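Local coordinates for putative uncharacterized protein (Pseudomonas phage 201phi2-1, PDB 3R4V) that is of unknown function but belongs to the phage tubulin-like family and binds guanosine-5'-diphosphate, at residues H183-W194 / S228-E239. Sequence-based numbering, arbitrary orientation.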
# COMPACT_ATOMS: atom_id res chain seq x y z
N HIS A 183 -23.21 -2.96 -9.24
CA HIS A 183 -23.74 -4.11 -8.50
C HIS A 183 -25.08 -3.81 -7.84
O HIS A 183 -25.29 -2.71 -7.31
CB HIS A 183 -22.73 -4.56 -7.45
CG HIS A 183 -21.33 -4.66 -7.97
ND1 HIS A 183 -21.02 -5.34 -9.13
CD2 HIS A 183 -20.17 -4.15 -7.50
CE1 HIS A 183 -19.72 -5.25 -9.35
NE2 HIS A 183 -19.18 -4.53 -8.38
N GLY A 184 -25.97 -4.78 -7.86
CA GLY A 184 -27.25 -4.62 -7.19
C GLY A 184 -27.05 -4.46 -5.69
O GLY A 184 -26.19 -5.12 -5.10
N ARG A 185 -27.84 -3.57 -5.09
CA ARG A 185 -27.85 -3.36 -3.64
C ARG A 185 -26.66 -2.57 -3.09
O ARG A 185 -26.67 -2.18 -1.93
CB ARG A 185 -27.98 -4.70 -2.91
CG ARG A 185 -29.34 -5.36 -3.10
CD ARG A 185 -29.31 -6.85 -2.87
NE ARG A 185 -28.91 -7.20 -1.51
CZ ARG A 185 -28.83 -8.45 -1.06
NH1 ARG A 185 -29.12 -9.47 -1.87
NH2 ARG A 185 -28.46 -8.68 0.19
N LEU A 186 -25.66 -2.31 -3.92
CA LEU A 186 -24.43 -1.68 -3.43
C LEU A 186 -24.25 -0.24 -3.90
O LEU A 186 -24.11 0.04 -5.10
CB LEU A 186 -23.20 -2.52 -3.81
CG LEU A 186 -21.93 -2.15 -3.06
CD1 LEU A 186 -22.03 -2.57 -1.60
CD2 LEU A 186 -20.72 -2.80 -3.72
N ASP A 187 -24.22 0.66 -2.92
CA ASP A 187 -24.18 2.10 -3.09
C ASP A 187 -22.74 2.63 -3.01
O ASP A 187 -21.84 1.94 -2.52
CB ASP A 187 -24.97 2.72 -1.93
CG ASP A 187 -25.78 3.90 -2.34
OD1 ASP A 187 -25.29 4.69 -3.18
OD2 ASP A 187 -26.91 4.05 -1.83
N VAL A 188 -22.53 3.86 -3.46
CA VAL A 188 -21.27 4.53 -3.19
C VAL A 188 -21.15 4.78 -1.69
O VAL A 188 -20.06 4.75 -1.12
CB VAL A 188 -21.14 5.88 -3.92
CG1 VAL A 188 -19.89 6.61 -3.44
CG2 VAL A 188 -21.07 5.66 -5.42
N HIS A 189 -22.29 5.03 -1.05
CA HIS A 189 -22.32 5.26 0.38
C HIS A 189 -22.04 3.98 1.17
O HIS A 189 -21.46 4.03 2.25
CB HIS A 189 -23.65 5.89 0.80
CG HIS A 189 -23.92 7.20 0.13
ND1 HIS A 189 -24.87 7.35 -0.86
CD2 HIS A 189 -23.34 8.41 0.27
CE1 HIS A 189 -24.88 8.60 -1.27
NE2 HIS A 189 -23.96 9.27 -0.60
N ASP A 190 -22.46 2.84 0.62
CA ASP A 190 -22.17 1.56 1.24
C ASP A 190 -20.67 1.32 1.28
O ASP A 190 -20.12 0.93 2.30
CB ASP A 190 -22.86 0.42 0.48
CG ASP A 190 -24.38 0.48 0.59
OD1 ASP A 190 -24.89 0.97 1.62
OD2 ASP A 190 -25.06 0.03 -0.35
N VAL A 191 -20.00 1.56 0.15
CA VAL A 191 -18.55 1.42 0.09
C VAL A 191 -17.86 2.39 1.04
O VAL A 191 -16.96 1.98 1.79
CB VAL A 191 -18.02 1.62 -1.35
CG1 VAL A 191 -16.49 1.69 -1.36
CG2 VAL A 191 -18.53 0.50 -2.25
N ALA A 192 -18.30 3.64 1.05
CA ALA A 192 -17.70 4.65 1.94
C ALA A 192 -17.79 4.22 3.39
O ALA A 192 -16.81 4.28 4.13
CB ALA A 192 -18.36 6.02 1.74
N ASN A 193 -18.97 3.75 3.80
CA ASN A 193 -19.16 3.36 5.19
C ASN A 193 -18.51 2.03 5.57
O ASN A 193 -18.37 1.73 6.76
CB ASN A 193 -20.63 3.39 5.57
CG ASN A 193 -21.15 4.80 5.69
OD1 ASN A 193 -20.57 5.63 6.41
ND2 ASN A 193 -22.22 5.10 4.97
N TRP A 194 -18.13 1.24 4.57
CA TRP A 194 -17.36 0.04 4.80
C TRP A 194 -15.94 0.40 5.19
O TRP A 194 -15.42 -0.10 6.18
CB TRP A 194 -17.34 -0.84 3.53
CG TRP A 194 -16.26 -1.88 3.46
CD1 TRP A 194 -16.11 -2.97 4.26
CD2 TRP A 194 -15.18 -1.92 2.52
NE1 TRP A 194 -15.00 -3.70 3.87
CE2 TRP A 194 -14.41 -3.07 2.81
CE3 TRP A 194 -14.79 -1.09 1.47
CZ2 TRP A 194 -13.27 -3.41 2.08
CZ3 TRP A 194 -13.65 -1.43 0.74
CH2 TRP A 194 -12.91 -2.58 1.04
N SER A 228 -15.17 -4.94 9.46
CA SER A 228 -16.07 -4.41 8.44
C SER A 228 -15.94 -5.25 7.17
O SER A 228 -14.83 -5.47 6.68
CB SER A 228 -15.71 -2.94 8.17
OG SER A 228 -16.60 -2.32 7.28
N GLN A 229 -17.06 -5.69 6.63
CA GLN A 229 -17.06 -6.75 5.62
C GLN A 229 -17.93 -6.34 4.44
O GLN A 229 -19.03 -5.83 4.63
CB GLN A 229 -17.66 -7.98 6.27
CG GLN A 229 -17.32 -9.33 5.70
CD GLN A 229 -17.68 -10.42 6.69
OE1 GLN A 229 -16.95 -10.65 7.66
NE2 GLN A 229 -18.83 -11.05 6.49
N LEU A 230 -17.43 -6.55 3.23
CA LEU A 230 -18.25 -6.36 2.03
C LEU A 230 -18.15 -7.63 1.18
O LEU A 230 -17.05 -8.09 0.89
CB LEU A 230 -17.72 -5.17 1.24
CG LEU A 230 -18.73 -4.19 0.66
CD1 LEU A 230 -18.10 -2.82 0.49
CD2 LEU A 230 -19.25 -4.71 -0.68
N SER A 231 -19.30 -8.21 0.81
CA SER A 231 -19.32 -9.43 0.01
C SER A 231 -20.00 -9.21 -1.34
O SER A 231 -21.06 -8.58 -1.40
CB SER A 231 -20.02 -10.57 0.76
OG SER A 231 -19.28 -10.94 1.91
N LEU A 232 -19.39 -9.70 -2.41
CA LEU A 232 -20.01 -9.69 -3.73
C LEU A 232 -20.37 -11.12 -4.14
O LEU A 232 -19.56 -12.03 -3.99
CB LEU A 232 -19.08 -9.09 -4.78
CG LEU A 232 -18.71 -7.62 -4.56
CD1 LEU A 232 -17.76 -7.14 -5.65
CD2 LEU A 232 -19.96 -6.75 -4.52
N TYR A 233 -21.58 -11.30 -4.66
CA TYR A 233 -22.00 -12.62 -5.12
C TYR A 233 -22.56 -12.55 -6.53
O TYR A 233 -23.35 -11.66 -6.85
CB TYR A 233 -23.10 -13.18 -4.21
CG TYR A 233 -22.69 -13.54 -2.79
CD1 TYR A 233 -22.11 -14.76 -2.51
CD2 TYR A 233 -22.92 -12.66 -1.74
CE1 TYR A 233 -21.76 -15.11 -1.22
CE2 TYR A 233 -22.57 -12.99 -0.44
CZ TYR A 233 -21.99 -14.22 -0.19
OH TYR A 233 -21.63 -14.56 1.09
N LEU A 234 -22.16 -13.49 -7.38
CA LEU A 234 -22.75 -13.62 -8.71
C LEU A 234 -24.05 -14.43 -8.63
O LEU A 234 -25.03 -14.11 -9.29
CB LEU A 234 -21.77 -14.29 -9.67
CG LEU A 234 -22.23 -14.50 -11.11
CD1 LEU A 234 -22.75 -13.20 -11.71
CD2 LEU A 234 -21.09 -15.05 -11.95
N ASP A 235 -24.02 -15.48 -7.81
CA ASP A 235 -25.20 -16.32 -7.58
C ASP A 235 -25.81 -15.87 -6.26
O ASP A 235 -25.29 -16.19 -5.20
CB ASP A 235 -24.78 -17.79 -7.50
CG ASP A 235 -25.97 -18.74 -7.39
OD1 ASP A 235 -27.09 -18.29 -7.08
OD2 ASP A 235 -25.76 -19.95 -7.60
N PRO A 236 -26.93 -15.13 -6.33
CA PRO A 236 -27.51 -14.60 -5.09
C PRO A 236 -28.04 -15.71 -4.17
O PRO A 236 -28.32 -15.44 -3.00
CB PRO A 236 -28.66 -13.71 -5.58
CG PRO A 236 -28.98 -14.22 -6.96
CD PRO A 236 -27.67 -14.69 -7.52
N SER A 237 -28.15 -16.93 -4.69
CA SER A 237 -28.58 -18.05 -3.87
C SER A 237 -27.51 -18.45 -2.85
O SER A 237 -27.81 -19.12 -1.86
CB SER A 237 -28.96 -19.25 -4.74
OG SER A 237 -27.83 -20.03 -5.08
N LYS A 238 -26.27 -18.04 -3.09
CA LYS A 238 -25.15 -18.43 -2.24
C LYS A 238 -24.87 -17.45 -1.10
O LYS A 238 -23.93 -17.64 -0.32
CB LYS A 238 -23.89 -18.65 -3.09
CG LYS A 238 -23.98 -19.83 -4.05
CD LYS A 238 -22.72 -19.95 -4.90
CE LYS A 238 -21.48 -20.17 -4.05
NZ LYS A 238 -20.22 -20.12 -4.85
N GLU A 239 -25.67 -16.40 -1.00
CA GLU A 239 -25.44 -15.39 0.03
C GLU A 239 -25.66 -15.97 1.42
O GLU A 239 -26.74 -16.46 1.73
CB GLU A 239 -26.35 -14.18 -0.17
CG GLU A 239 -26.26 -13.15 0.95
CD GLU A 239 -27.21 -11.99 0.76
OE1 GLU A 239 -27.82 -11.89 -0.33
OE2 GLU A 239 -27.35 -11.17 1.70
O HOH W 1 -29.30 -12.29 -2.50
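His-183 meets Leu-232 first: the imidazole CD2 lies 4.0 Å from Leu-232 CD2, the two side chains crossing at about a right angle, while NE2 of the same ring is hydrogen-bonded to the carbonyl of Leu-177. The type II turn from His-183 to Leu-186 then carries Arg-185 out to Glu-239. Bent at chi3 (61°), Arg-185 presents its guanidinium end-on, NH1 to Glu-239 OE1 and NH2 to Glu-239 OE2, each at 3.1 Å and each on the syn side of the carboxylate. The two planes are 37° apart, so the salt bridge is bidentate but twisted; a water bound to Arg-185 NH1 and Glu-239 OE1 braces it. Leu-186 drops into the apolar layer, CD1 3.6 Å from Leu-230 CD2. Asp-187 occupies the N-cap position of the helix, and from its last turn Trp-194 lays one indole face over Leu-230, whose CB stands 4.0 Å from the five-membered ring's centroid, almost on the ring normal, in a CH-pi contact. At the same end Ser-228 OG donates to Trp-194 O (2.7 Å) in the carbonyl plane, on a lone pair. The helical segment 188-194 runs roughly antiparallel to strand 228-233, 143° between their directions, in the tubulin-like C-terminal domain; the strand lies between 264-270 and 247-252, and Leu-178 of helix 161-178 touches Leu-186, Trp-194, Leu-230 and Leu-232 alike.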